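Local coordinates for putative type VI secretion protein (Escherichia coli, PDB 6SKI) that probably acts as a toxic phospholipase effector of the type VI secretion system, loaded onto the VgrG spike by binding its TTR domain, at residues Ser77-Leu82 and Phe331-Phe337; Gly40-Asp44 and Ala202-Phe206; Lys30-Val35 and Asp183-Lys188; Leu324-Glu328 and Arg409-Pro413. All coordinates share one frame; numbering follows the deposited sequence.

Contact 1: residues Ser77-Leu82 and Phe331-Phe337; sequences SCEDFL and FLSCPEF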
loop_
_atom_site.group_PDB
_atom_site.type_symbol
_atom_site.label_atom_id
_atom_site.label_comp_id
_atom_site.label_asym_id
_atom_site.label_seq_id
_atom_site.Cartn_x
_atom_site.Cartn_y
_atom_site.Cartn_z
ATOM N N SER A 77 31.513 -1.440 13.286
ATOM C CA SER A 77 31.961 -0.099 13.635
ATOM C C SER A 77 30.949 0.957 13.217
ATOM O O SER A 77 30.781 1.952 13.923
ATOM C CB SER A 77 33.319 0.189 12.997
ATOM O OG SER A 77 34.253 -0.830 13.296
ATOM N N CYS A 78 30.263 0.755 12.091
ATOM C CA CYS A 78 29.190 1.663 11.698
ATOM C C CYS A 78 28.052 1.631 12.706
ATOM O O CYS A 78 27.513 2.680 13.086
ATOM C CB CYS A 78 28.668 1.294 10.309
ATOM S SG CYS A 78 29.785 1.634 8.938
ATOM N N GLU A 79 27.669 0.429 13.143
ATOM C CA GLU A 79 26.628 0.313 14.160
ATOM C C GLU A 79 27.039 1.005 15.453
ATOM O O GLU A 79 26.237 1.721 16.064
ATOM C CB GLU A 79 26.308 -1.156 14.423
ATOM C CG GLU A 79 25.261 -1.361 15.499
ATOM C CD GLU A 79 24.483 -2.643 15.322
ATOM O OE1 GLU A 79 23.500 -2.642 14.552
ATOM O OE2 GLU A 79 24.851 -3.653 15.955
ATOM N N ASP A 80 28.285 0.802 15.883
ATOM C CA ASP A 80 28.774 1.441 17.101
ATOM C C ASP A 80 28.806 2.958 16.956
ATOM O O ASP A 80 28.447 3.686 17.888
ATOM C CB ASP A 80 30.165 0.905 17.434
ATOM C CG ASP A 80 30.118 -0.402 18.193
ATOM O OD1 ASP A 80 29.010 -0.951 18.362
ATOM O OD2 ASP A 80 31.189 -0.889 18.608
ATOM N N PHE A 81 29.234 3.445 15.791
ATOM C CA PHE A 81 29.242 4.874 15.509
ATOM C C PHE A 81 27.845 5.458 15.654
ATOM O O PHE A 81 27.641 6.452 16.363
ATOM C CB PHE A 81 29.777 5.091 14.092
ATOM C CG PHE A 81 30.248 6.486 13.807
ATOM C CD1 PHE A 81 30.157 7.485 14.754
ATOM C CD2 PHE A 81 30.777 6.795 12.570
ATOM C CE1 PHE A 81 30.594 8.757 14.472
ATOM C CE2 PHE A 81 31.213 8.063 12.286
ATOM C CZ PHE A 81 31.119 9.044 13.235
ATOM N N LEU A 82 26.862 4.832 15.006
ATOM C CA LEU A 82 25.500 5.343 15.078
ATOM C C LEU A 82 24.964 5.289 16.500
ATOM O O LEU A 82 24.300 6.226 16.951
ATOM C CB LEU A 82 24.590 4.562 14.134
ATOM C CG LEU A 82 23.168 5.104 14.006
ATOM C CD1 LEU A 82 23.155 6.422 13.252
ATOM C CD2 LEU A 82 22.280 4.082 13.324
ATOM N N PHE A 331 22.843 9.014 8.991
ATOM C CA PHE A 331 24.087 9.026 8.237
ATOM C C PHE A 331 23.758 9.303 6.780
ATOM O O PHE A 331 23.074 8.508 6.131
ATOM C CB PHE A 331 24.827 7.698 8.374
ATOM C CG PHE A 331 25.603 7.563 9.646
ATOM C CD1 PHE A 331 26.396 8.596 10.099
ATOM C CD2 PHE A 331 25.555 6.396 10.381
ATOM C CE1 PHE A 331 27.112 8.474 11.265
ATOM C CE2 PHE A 331 26.275 6.268 11.546
ATOM C CZ PHE A 331 27.052 7.309 11.989
ATOM N N LEU A 332 24.234 10.429 6.267
ATOM C CA LEU A 332 24.013 10.788 4.877
ATOM C C LEU A 332 25.184 10.392 3.999
ATOM O O LEU A 332 25.150 10.621 2.787
ATOM C CB LEU A 332 23.741 12.287 4.759
ATOM C CG LEU A 332 22.404 12.756 5.331
ATOM C CD1 LEU A 332 22.040 14.120 4.779
ATOM C CD2 LEU A 332 21.311 11.751 5.032
ATOM N N SER A 333 26.214 9.803 4.591
ATOM C CA SER A 333 27.292 9.141 3.883
ATOM C C SER A 333 27.539 7.810 4.569
ATOM O O SER A 333 27.268 7.648 5.760
ATOM C CB SER A 333 28.568 9.985 3.883
ATOM O OG SER A 333 29.625 9.323 3.216
ATOM N N CYS A 334 28.041 6.851 3.815
ATOM C CA CYS A 334 28.400 5.583 4.424
ATOM C C CYS A 334 29.620 5.799 5.310
ATOM O O CYS A 334 30.657 6.266 4.824
ATOM C CB CYS A 334 28.685 4.532 3.358
ATOM S SG CYS A 334 29.420 3.013 3.989
ATOM N N PRO A 335 29.535 5.503 6.607
ATOM C CA PRO A 335 30.671 5.763 7.494
ATOM C C PRO A 335 31.891 4.968 7.065
ATOM O O PRO A 335 31.805 3.776 6.769
ATOM C CB PRO A 335 30.155 5.312 8.864
ATOM C CG PRO A 335 28.672 5.389 8.739
ATOM C CD PRO A 335 28.396 4.937 7.343
ATOM N N GLU A 336 33.036 5.640 7.030
ATOM C CA GLU A 336 34.269 5.028 6.558
ATOM C C GLU A 336 35.308 5.072 7.664
ATOM O O GLU A 336 35.516 6.121 8.280
ATOM C CB GLU A 336 34.786 5.734 5.306
ATOM C CG GLU A 336 34.390 5.046 4.015
ATOM C CD GLU A 336 34.975 5.719 2.795
ATOM O OE1 GLU A 336 35.347 6.906 2.894
ATOM O OE2 GLU A 336 35.061 5.063 1.737
ATOM N N PHE A 337 35.960 3.940 7.906
ATOM C CA PHE A 337 36.912 3.790 8.993
ATOM C C PHE A 337 38.280 3.421 8.439
ATOM O O PHE A 337 38.391 2.700 7.445
ATOM C CB PHE A 337 36.457 2.711 9.981
ATOM C CG PHE A 337 35.094 2.951 10.557
ATOM C CD1 PHE A 337 34.945 3.580 11.777
ATOM C CD2 PHE A 337 33.961 2.546 9.877
ATOM C CE1 PHE A 337 33.696 3.803 12.306
ATOM C CE2 PHE A 337 32.712 2.769 10.402
ATOM C CZ PHE A 337 32.579 3.399 11.617
#
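Ser77 O accepts the helical hydrogen bond of Phe81 N at 2.8 Å, and the same carbonyl oxygen rests against the Phe337 ring, 3.3 Å from Phe337 CZ. No hydrogen bond crosses between Ser77-Leu82 and Phe331-Phe337; the two are joined by a buried cluster of three phenylalanines with a proline and a cysteine. Ser77 lays CB over the centre of one face of Phe337, a CH-pi contact with CB 3.6 Å from the ring centroid, while its OG turns back to bond Lys73 O in the preceding helical turn. Cys78 meets the same ring in another way: SG lies in the ring plane at the edge, 3.5 Å from Phe337 CE2, a sulfur-aromatic contact, and also touches Pro335 CB. With CG anti to the backbone N (chi1 -162°), Phe81 reaches Phe331, Pro335 and Phe337. Phe331 CZ stands over one Phe81 face, nearer the rim than the centre and 3.8 Å from Phe81 CG, with the ring planes inclined at 52°. Leu82 closes the row by setting CB 3.5 Å and CD1 3.6 Å from Phe331 CE2. Helix 72-85 is thereby packed on strand 328-341, an outer strand of a three-stranded antiparallel sheet; Phe406 of strand 398-409 meets Phe331 edge-to-face, and Arg382 of strand 376-386 touches Ser77, Phe81 and Phe337.

Contact 2: residues Gly40-Asp44 and Ala202-Phe206; sequences GIFFD and AARHF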
loop_
_atom_site.group_PDB
_atom_site.type_symbol
_atom_site.label_atom_id
_atom_site.label_comp_id
_atom_site.label_asym_id
_atom_site.label_seq_id
_atom_site.Cartn_x
_atom_site.Cartn_y
_atom_site.Cartn_z
ATOM N N GLY A 40 -15.289 0.182 -2.657
ATOM C CA GLY A 40 -14.033 0.872 -2.479
ATOM C C GLY A 40 -12.968 -0.068 -1.973
ATOM O O GLY A 40 -13.045 -0.550 -0.841
ATOM N N ILE A 41 -11.970 -0.339 -2.803
ATOM C CA ILE A 41 -10.900 -1.268 -2.471
ATOM C C ILE A 41 -9.715 -0.440 -2.011
ATOM O O ILE A 41 -9.228 0.424 -2.747
ATOM C CB ILE A 41 -10.528 -2.159 -3.663
ATOM C CG1 ILE A 41 -11.781 -2.550 -4.438
ATOM C CG2 ILE A 41 -9.836 -3.407 -3.182
ATOM C CD1 ILE A 41 -12.596 -3.612 -3.758
ATOM N N PHE A 42 -9.258 -0.695 -0.790
ATOM C CA PHE A 42 -8.231 0.118 -0.154
ATOM C C PHE A 42 -7.071 -0.793 0.210
ATOM O O PHE A 42 -7.136 -1.521 1.205
ATOM C CB PHE A 42 -8.788 0.828 1.077
ATOM C CG PHE A 42 -9.764 1.915 0.749
ATOM C CD1 PHE A 42 -11.121 1.676 0.802
ATOM C CD2 PHE A 42 -9.328 3.177 0.402
ATOM C CE1 PHE A 42 -12.018 2.666 0.499
ATOM C CE2 PHE A 42 -10.227 4.170 0.104
ATOM C CZ PHE A 42 -11.570 3.913 0.151
ATOM N N PHE A 43 -6.015 -0.742 -0.591
ATOM C CA PHE A 43 -4.823 -1.556 -0.398
ATOM C C PHE A 43 -3.810 -0.701 0.343
ATOM O O PHE A 43 -3.264 0.250 -0.221
ATOM C CB PHE A 43 -4.240 -2.010 -1.730
ATOM C CG PHE A 43 -5.031 -3.056 -2.438
ATOM C CD1 PHE A 43 -4.871 -4.390 -2.133
ATOM C CD2 PHE A 43 -5.882 -2.709 -3.463
ATOM C CE1 PHE A 43 -5.576 -5.349 -2.808
ATOM C CE2 PHE A 43 -6.585 -3.664 -4.140
ATOM C CZ PHE A 43 -6.433 -4.985 -3.813
ATOM N N ASP A 44 -3.539 -1.036 1.591
ATOM C CA ASP A 44 -2.628 -0.209 2.357
ATOM C C ASP A 44 -1.191 -0.672 2.161
ATOM O O ASP A 44 -0.920 -1.764 1.660
ATOM C CB ASP A 44 -3.003 -0.244 3.836
ATOM C CG ASP A 44 -2.598 1.012 4.567
ATOM O OD1 ASP A 44 -1.816 1.804 4.006
ATOM O OD2 ASP A 44 -3.064 1.210 5.705
ATOM N N ALA A 202 -0.338 -3.669 -5.873
ATOM C CA ALA A 202 -1.508 -4.511 -5.677
ATOM C C ALA A 202 -2.740 -3.865 -6.280
ATOM O O ALA A 202 -3.465 -4.506 -7.053
ATOM C CB ALA A 202 -1.722 -4.788 -4.190
ATOM N N ALA A 203 -2.945 -2.570 -6.022
ATOM C CA ALA A 203 -4.106 -1.911 -6.600
ATOM C C ALA A 203 -4.066 -2.014 -8.110
ATOM O O ALA A 203 -5.035 -2.460 -8.734
ATOM C CB ALA A 203 -4.175 -0.451 -6.164
ATOM N N ARG A 204 -2.913 -1.701 -8.702
ATOM C CA ARG A 204 -2.798 -1.808 -10.145
ATOM C C ARG A 204 -3.060 -3.236 -10.586
ATOM O O ARG A 204 -3.865 -3.471 -11.494
ATOM C CB ARG A 204 -1.421 -1.325 -10.587
ATOM C CG ARG A 204 -1.219 0.155 -10.329
ATOM C CD ARG A 204 0.238 0.545 -10.351
ATOM N NE ARG A 204 0.811 0.500 -11.687
ATOM C CZ ARG A 204 1.772 1.314 -12.103
ATOM N NH1 ARG A 204 2.256 2.232 -11.285
ATOM N NH2 ARG A 204 2.243 1.214 -13.334
ATOM N N HIS A 205 -2.481 -4.205 -9.872
ATOM C CA HIS A 205 -2.745 -5.596 -10.203
ATOM C C HIS A 205 -4.233 -5.884 -10.128
ATOM O O HIS A 205 -4.810 -6.438 -11.071
ATOM C CB HIS A 205 -1.963 -6.520 -9.271
ATOM C CG HIS A 205 -1.956 -7.951 -9.709
ATOM N ND1 HIS A 205 -2.522 -8.959 -8.963
ATOM C CD2 HIS A 205 -1.462 -8.540 -10.823
ATOM C CE1 HIS A 205 -2.373 -10.110 -9.594
ATOM N NE2 HIS A 205 -1.730 -9.882 -10.724
ATOM N N PHE A 206 -4.883 -5.438 -9.051
ATOM C CA PHE A 206 -6.316 -5.660 -8.934
ATOM C C PHE A 206 -7.046 -5.064 -10.123
ATOM O O PHE A 206 -7.883 -5.731 -10.742
ATOM C CB PHE A 206 -6.837 -5.072 -7.626
ATOM C CG PHE A 206 -8.303 -5.291 -7.408
ATOM C CD1 PHE A 206 -8.761 -6.441 -6.800
ATOM C CD2 PHE A 206 -9.222 -4.344 -7.815
ATOM C CE1 PHE A 206 -10.108 -6.640 -6.605
ATOM C CE2 PHE A 206 -10.564 -4.539 -7.622
ATOM C CZ PHE A 206 -11.010 -5.685 -7.018
#
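This is an apolar strand-on-helix contact in the core of the alpha/beta-hydrolase fold: Ile41 and Phe43 of strand 22-43 pack against Ala202, Ala203 and Phe206 on one side of helix 198-211. That helix directly follows strand 184-195, the place where hydrolases of this clan carry the nucleophile elbow, so the contact seats the probable nucleophile helix on the central sheet. The two short segments run roughly antiparallel, at 144°, with their axes 9.1 Å apart. Phe43 does most of the touching. Its ring turns one face to the helix, where Ala202 CB makes a CH-pi contact 4.2 Å from the centroid and Ala203 N stands nearer the rim; Ala203 CA lies 3.7 Å from Phe43 CD2. The small alanines let the ring come close to the helix backbone. At its outer end the ring meets Phe206, the two planes being inclined at 55°, and Phe43 CE2 lies 3.8 Å from Phe206 CB. Val193 of strand 184-195 and, from helix 156-178, Ala164 and Ile168 border the same cluster. Phe206 CG is anti to the backbone N (chi1 -178°), which carries its ring to Ile41, where Phe206 CE2 rests 3.9 Å from Ile41 CG1.

Contact 3: residues Lys30-Val35 and Asp183-Lys188; sequences KPARGV and DFCIAK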
loop_
_atom_site.group_PDB
_atom_site.type_symbol
_atom_site.label_atom_id
_atom_site.label_comp_id
_atom_site.label_asym_id
_atom_site.label_seq_id
_atom_site.Cartn_x
_atom_site.Cartn_y
_atom_site.Cartn_z
ATOM N N LYS A 30 -43.226 -6.783 -9.497
ATOM C CA LYS A 30 -42.875 -5.488 -8.959
ATOM C C LYS A 30 -41.705 -4.893 -9.729
ATOM O O LYS A 30 -40.785 -5.613 -10.126
ATOM C CB LYS A 30 -42.498 -5.628 -7.481
ATOM C CG LYS A 30 -42.469 -4.340 -6.690
ATOM C CD LYS A 30 -42.103 -4.622 -5.239
ATOM C CE LYS A 30 -42.183 -3.368 -4.388
ATOM N NZ LYS A 30 -41.221 -2.327 -4.840
ATOM N N PRO A 31 -41.720 -3.586 -9.978
ATOM C CA PRO A 31 -40.536 -2.940 -10.549
ATOM C C PRO A 31 -39.383 -2.969 -9.560
ATOM O O PRO A 31 -39.578 -2.849 -8.349
ATOM C CB PRO A 31 -41.019 -1.509 -10.812
ATOM C CG PRO A 31 -42.491 -1.675 -11.016
ATOM C CD PRO A 31 -42.867 -2.666 -9.954
ATOM N N ALA A 32 -38.175 -3.140 -10.086
ATOM C CA ALA A 32 -36.972 -3.214 -9.271
ATOM C C ALA A 32 -35.999 -2.129 -9.705
ATOM O O ALA A 32 -35.709 -1.991 -10.897
ATOM C CB ALA A 32 -36.316 -4.590 -9.377
ATOM N N ARG A 33 -35.509 -1.361 -8.735
ATOM C CA ARG A 33 -34.471 -0.377 -8.998
ATOM C C ARG A 33 -33.239 -1.059 -9.568
ATOM O O ARG A 33 -32.992 -2.239 -9.325
ATOM C CB ARG A 33 -34.072 0.335 -7.710
ATOM C CG ARG A 33 -34.782 1.625 -7.403
ATOM C CD ARG A 33 -34.290 2.118 -6.058
ATOM N NE ARG A 33 -34.634 1.175 -5.000
ATOM C CZ ARG A 33 -34.095 1.177 -3.787
ATOM N NH1 ARG A 33 -33.174 2.071 -3.469
ATOM N NH2 ARG A 33 -34.477 0.279 -2.891
ATOM N N GLY A 34 -32.458 -0.308 -10.334
ATOM C CA GLY A 34 -31.108 -0.703 -10.687
ATOM C C GLY A 34 -30.121 0.210 -9.978
ATOM O O GLY A 34 -30.018 1.393 -10.302
ATOM N N VAL A 35 -29.407 -0.355 -9.007
ATOM C CA VAL A 35 -28.486 0.418 -8.182
ATOM C C VAL A 35 -27.057 0.149 -8.633
ATOM O O VAL A 35 -26.665 -1.004 -8.842
ATOM C CB VAL A 35 -28.685 0.122 -6.683
ATOM C CG1 VAL A 35 -30.161 0.154 -6.345
ATOM C CG2 VAL A 35 -28.091 -1.210 -6.282
ATOM N N ASP A 183 -35.416 -4.737 -2.497
ATOM C CA ASP A 183 -36.363 -4.184 -3.452
ATOM C C ASP A 183 -35.651 -3.720 -4.716
ATOM O O ASP A 183 -36.243 -3.022 -5.543
ATOM C CB ASP A 183 -37.127 -3.027 -2.799
ATOM C CG ASP A 183 -38.363 -2.613 -3.576
ATOM O OD1 ASP A 183 -38.680 -3.243 -4.605
ATOM O OD2 ASP A 183 -39.024 -1.644 -3.148
ATOM N N PHE A 184 -34.385 -4.090 -4.876
ATOM C CA PHE A 184 -33.550 -3.563 -5.939
ATOM C C PHE A 184 -32.687 -4.678 -6.504
ATOM O O PHE A 184 -32.476 -5.714 -5.870
ATOM C CB PHE A 184 -32.663 -2.422 -5.434
ATOM C CG PHE A 184 -31.812 -2.798 -4.254
ATOM C CD1 PHE A 184 -32.278 -2.620 -2.968
ATOM C CD2 PHE A 184 -30.545 -3.325 -4.433
ATOM C CE1 PHE A 184 -31.503 -2.967 -1.887
ATOM C CE2 PHE A 184 -29.767 -3.671 -3.354
ATOM C CZ PHE A 184 -30.246 -3.492 -2.080
ATOM N N CYS A 185 -32.193 -4.449 -7.712
ATOM C CA CYS A 185 -31.160 -5.262 -8.324
ATOM C C CYS A 185 -29.908 -4.415 -8.488
ATOM O O CYS A 185 -29.991 -3.228 -8.824
ATOM C CB CYS A 185 -31.616 -5.796 -9.680
ATOM S SG CYS A 185 -30.401 -6.821 -10.513
ATOM N N ILE A 186 -28.752 -5.020 -8.243
ATOM C CA ILE A 186 -27.484 -4.335 -8.458
ATOM C C ILE A 186 -27.213 -4.339 -9.956
ATOM O O ILE A 186 -26.876 -5.372 -10.537
ATOM C CB ILE A 186 -26.346 -4.993 -7.674
ATOM C CG1 ILE A 186 -26.648 -4.926 -6.178
ATOM C CG2 ILE A 186 -25.029 -4.309 -7.976
ATOM C CD1 ILE A 186 -25.701 -5.714 -5.325
ATOM N N ALA A 187 -27.360 -3.179 -10.584
ATOM C CA ALA A 187 -27.252 -3.065 -12.028
ATOM C C ALA A 187 -25.819 -2.926 -12.501
ATOM O O ALA A 187 -25.561 -3.057 -13.701
ATOM C CB ALA A 187 -28.062 -1.865 -12.522
ATOM N N LYS A 188 -24.891 -2.657 -11.590
ATOM C CA LYS A 188 -23.492 -2.494 -11.943
ATOM C C LYS A 188 -22.659 -2.651 -10.683
ATOM O O LYS A 188 -23.061 -2.201 -9.610
ATOM C CB LYS A 188 -23.237 -1.127 -12.581
ATOM C CG LYS A 188 -21.982 -1.052 -13.415
ATOM C CD LYS A 188 -21.839 0.319 -14.039
ATOM C CE LYS A 188 -20.441 0.537 -14.576
ATOM N NZ LYS A 188 -20.405 1.638 -15.574
#
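Arg33 to Val35 pair in parallel with Phe184 to Ile186, neighbouring strands in the mixed central sheet of the alpha/beta-hydrolase fold. Three backbone bonds zip them together: Cys185 N gives to Arg33 O and Val35 N gives to Cys185 O, both at 2.9 Å and nearly straight at the hydrogen, so Cys185 is gripped through both its backbone polar groups. The third, Ala187 N to Val35 O, is more bent (142° at the hydrogen). Gly34 CA adds a CA-H...O contact to Cys185 O. Before the first bridged pair, Lys30 NZ forms a salt bridge with Asp183: OD1 is met on its syn side at 2.7 Å, and OD2 makes a weaker second bond. Lys30 is extended until its last torsion, which bends the amine toward the carboxylate. Arg33 directs NH1 to Gln119 O, while Phe184 CB stands over one face of the guanidinium, whose plane is 72° from that of the ring, so the two do not stack. A basic side chain of another protein chain, presumably the bound VgrG, packs on Ala32 and on Cys185, whose side chain lies on the face away from Phe184 and Val35. Val35 sets both methyls against Phe184, CG1 3.7 Å from Phe184 CB and CG2 3.7 Å from Phe184 CD2.

Contact 4: residues Leu324-Glu328 and Arg409-Pro413; sequences LQENE and RMAVP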
loop_
_atom_site.group_PDB
_atom_site.type_symbol
_atom_site.label_atom_id
_atom_site.label_comp_id
_atom_site.label_asym_id
_atom_site.label_seq_id
_atom_site.Cartn_x
_atom_site.Cartn_y
_atom_site.Cartn_z
ATOM N N LEU A 324 6.253 8.335 19.659
ATOM C CA LEU A 324 6.921 7.775 18.494
ATOM C C LEU A 324 7.284 8.866 17.495
ATOM O O LEU A 324 7.326 8.627 16.287
ATOM C CB LEU A 324 6.041 6.717 17.833
ATOM C CG LEU A 324 6.008 5.338 18.488
ATOM C CD1 LEU A 324 5.168 4.383 17.665
ATOM C CD2 LEU A 324 7.415 4.797 18.657
ATOM N N GLN A 325 7.542 10.068 18.003
ATOM C CA GLN A 325 7.850 11.219 17.168
ATOM C C GLN A 325 9.027 10.921 16.248
ATOM O O GLN A 325 9.978 10.229 16.620
ATOM C CB GLN A 325 8.166 12.420 18.053
ATOM C CG GLN A 325 8.747 13.615 17.341
ATOM C CD GLN A 325 9.304 14.631 18.309
ATOM O OE1 GLN A 325 10.297 14.378 18.990
ATOM N NE2 GLN A 325 8.645 15.776 18.405
ATOM N N GLU A 326 8.957 11.457 15.034
ATOM C CA GLU A 326 9.991 11.242 14.032
ATOM C C GLU A 326 11.124 12.232 14.265
ATOM O O GLU A 326 10.993 13.422 13.966
ATOM C CB GLU A 326 9.422 11.375 12.624
ATOM C CG GLU A 326 8.150 10.590 12.415
ATOM C CD GLU A 326 8.432 9.156 12.032
ATOM O OE1 GLU A 326 9.619 8.796 11.914
ATOM O OE2 GLU A 326 7.471 8.388 11.840
ATOM N N ASN A 327 12.230 11.732 14.802
ATOM C CA ASN A 327 13.460 12.493 14.953
ATOM C C ASN A 327 14.501 11.873 14.038
ATOM O O ASN A 327 14.751 10.666 14.108
ATOM C CB ASN A 327 13.951 12.479 16.398
ATOM C CG ASN A 327 13.057 13.264 17.320
ATOM O OD1 ASN A 327 12.626 14.366 16.993
ATOM N ND2 ASN A 327 12.763 12.697 18.479
ATOM N N GLU A 328 15.102 12.691 13.188
ATOM C CA GLU A 328 16.030 12.223 12.172
ATOM C C GLU A 328 17.456 12.431 12.656
ATOM O O GLU A 328 17.920 13.569 12.764
ATOM C CB GLU A 328 15.801 12.953 10.850
ATOM C CG GLU A 328 14.493 12.597 10.176
ATOM C CD GLU A 328 14.359 13.219 8.805
ATOM O OE1 GLU A 328 14.851 14.348 8.614
ATOM O OE2 GLU A 328 13.764 12.577 7.916
ATOM N N ARG A 409 17.804 16.442 12.624
ATOM C CA ARG A 409 16.599 17.252 12.602
ATOM C C ARG A 409 15.639 16.681 13.629
ATOM O O ARG A 409 15.530 15.463 13.768
ATOM C CB ARG A 409 15.950 17.273 11.216
ATOM C CG ARG A 409 14.801 18.249 11.106
ATOM C CD ARG A 409 14.404 18.483 9.667
ATOM N NE ARG A 409 14.350 17.242 8.911
ATOM C CZ ARG A 409 13.609 17.068 7.825
ATOM N NH1 ARG A 409 12.860 18.060 7.368
ATOM N NH2 ARG A 409 13.616 15.904 7.197
ATOM N N MET A 410 14.958 17.551 14.360
ATOM C CA MET A 410 14.121 17.125 15.468
ATOM C C MET A 410 12.684 17.566 15.240
ATOM O O MET A 410 12.435 18.673 14.754
ATOM C CB MET A 410 14.638 17.688 16.792
ATOM C CG MET A 410 15.835 16.940 17.354
ATOM S SD MET A 410 15.374 15.602 18.464
ATOM C CE MET A 410 14.025 16.365 19.354
ATOM N N ALA A 411 11.747 16.687 15.593
ATOM C CA ALA A 411 10.315 16.973 15.549
ATOM C C ALA A 411 9.862 17.329 14.133
ATOM O O ALA A 411 9.355 18.420 13.868
ATOM C CB ALA A 411 9.950 18.084 16.538
ATOM N N VAL A 412 10.056 16.383 13.219
ATOM C CA VAL A 412 9.621 16.560 11.837
ATOM C C VAL A 412 8.107 16.400 11.775
ATOM O O VAL A 412 7.585 15.315 12.063
ATOM C CB VAL A 412 10.327 15.572 10.897
ATOM C CG1 VAL A 412 10.173 16.019 9.457
ATOM C CG2 VAL A 412 11.795 15.452 11.261
ATOM N N PRO A 413 7.368 17.446 11.413
ATOM C CA PRO A 413 5.910 17.334 11.335
ATOM C C PRO A 413 5.461 16.459 10.172
ATOM O O PRO A 413 6.104 16.397 9.124
ATOM C CB PRO A 413 5.465 18.787 11.155
ATOM C CG PRO A 413 6.620 19.403 10.445
ATOM C CD PRO A 413 7.815 18.817 11.119
#
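Glu328 and Arg409 form an antiparallel hydrogen-bonded pair at the end of the ladder between strands 328-341 and 398-409, where both chains pass into loops. Backbone bonds come first. Arg409 N gives to Glu328 O and Glu328 N to Arg409 O, each at 2.9 Å. Beyond this pair the register slips by one residue: Ala411 adopts a left-handed backbone conformation, and Val412 N, rather than Ala411 N, reaches Glu326 O, at 3.2 Å. The displaced Ala411 N is taken up by a side chain, Asn327 OD1, at 2.8 Å and nearly straight. Asn327 ND2 in turn bonds Gln325 OE1 within its own segment, and these two bonds fix the orientation of the Asn327 amide. Among charged groups, Glu328 and Arg409 lie side by side, pointing the same way, in a salt bridge through Glu328 OE1, with carboxylate and guanidinium planes 47° apart. Arg409 NH2 also bonds Thr486 O, and Glu328 OE2 has a weak bond to Cys488 N, so both ends are tied to the loop that carries these residues. Van der Waals contacts complete the account: Val412 CG1 covers the Arg409 guanidinium from within its own segment, Val412 CG2 lies 4.1 Å from Glu328 CG, and Met410 SD rests 3.5 Å from Asn327 CG.

From the N terminus, strand 22-43 enters contact 3 and then contact 2, and helix 72-85 opens contact 1 before any of them closes. Contact 3 closes first, at strand 184-195, and contact 2 soon after, at helix 198-211, so the two cross; both tie strand 22-43 into the alpha/beta-hydrolase core, their centres about 27 Å apart. Contact 1 crosses both and closes far away, at Phe331-Phe337. Just before that, Leu324-Glu328 opens contact 4, which closes at Arg409-Pro413 and so crosses contact 1 but follows contacts 2 and 3 in series. Contacts 1 and 4 secure strand 328-341 to a helix and to a neighbouring strand, respectively, on the side of the chain's centre opposite contact 3.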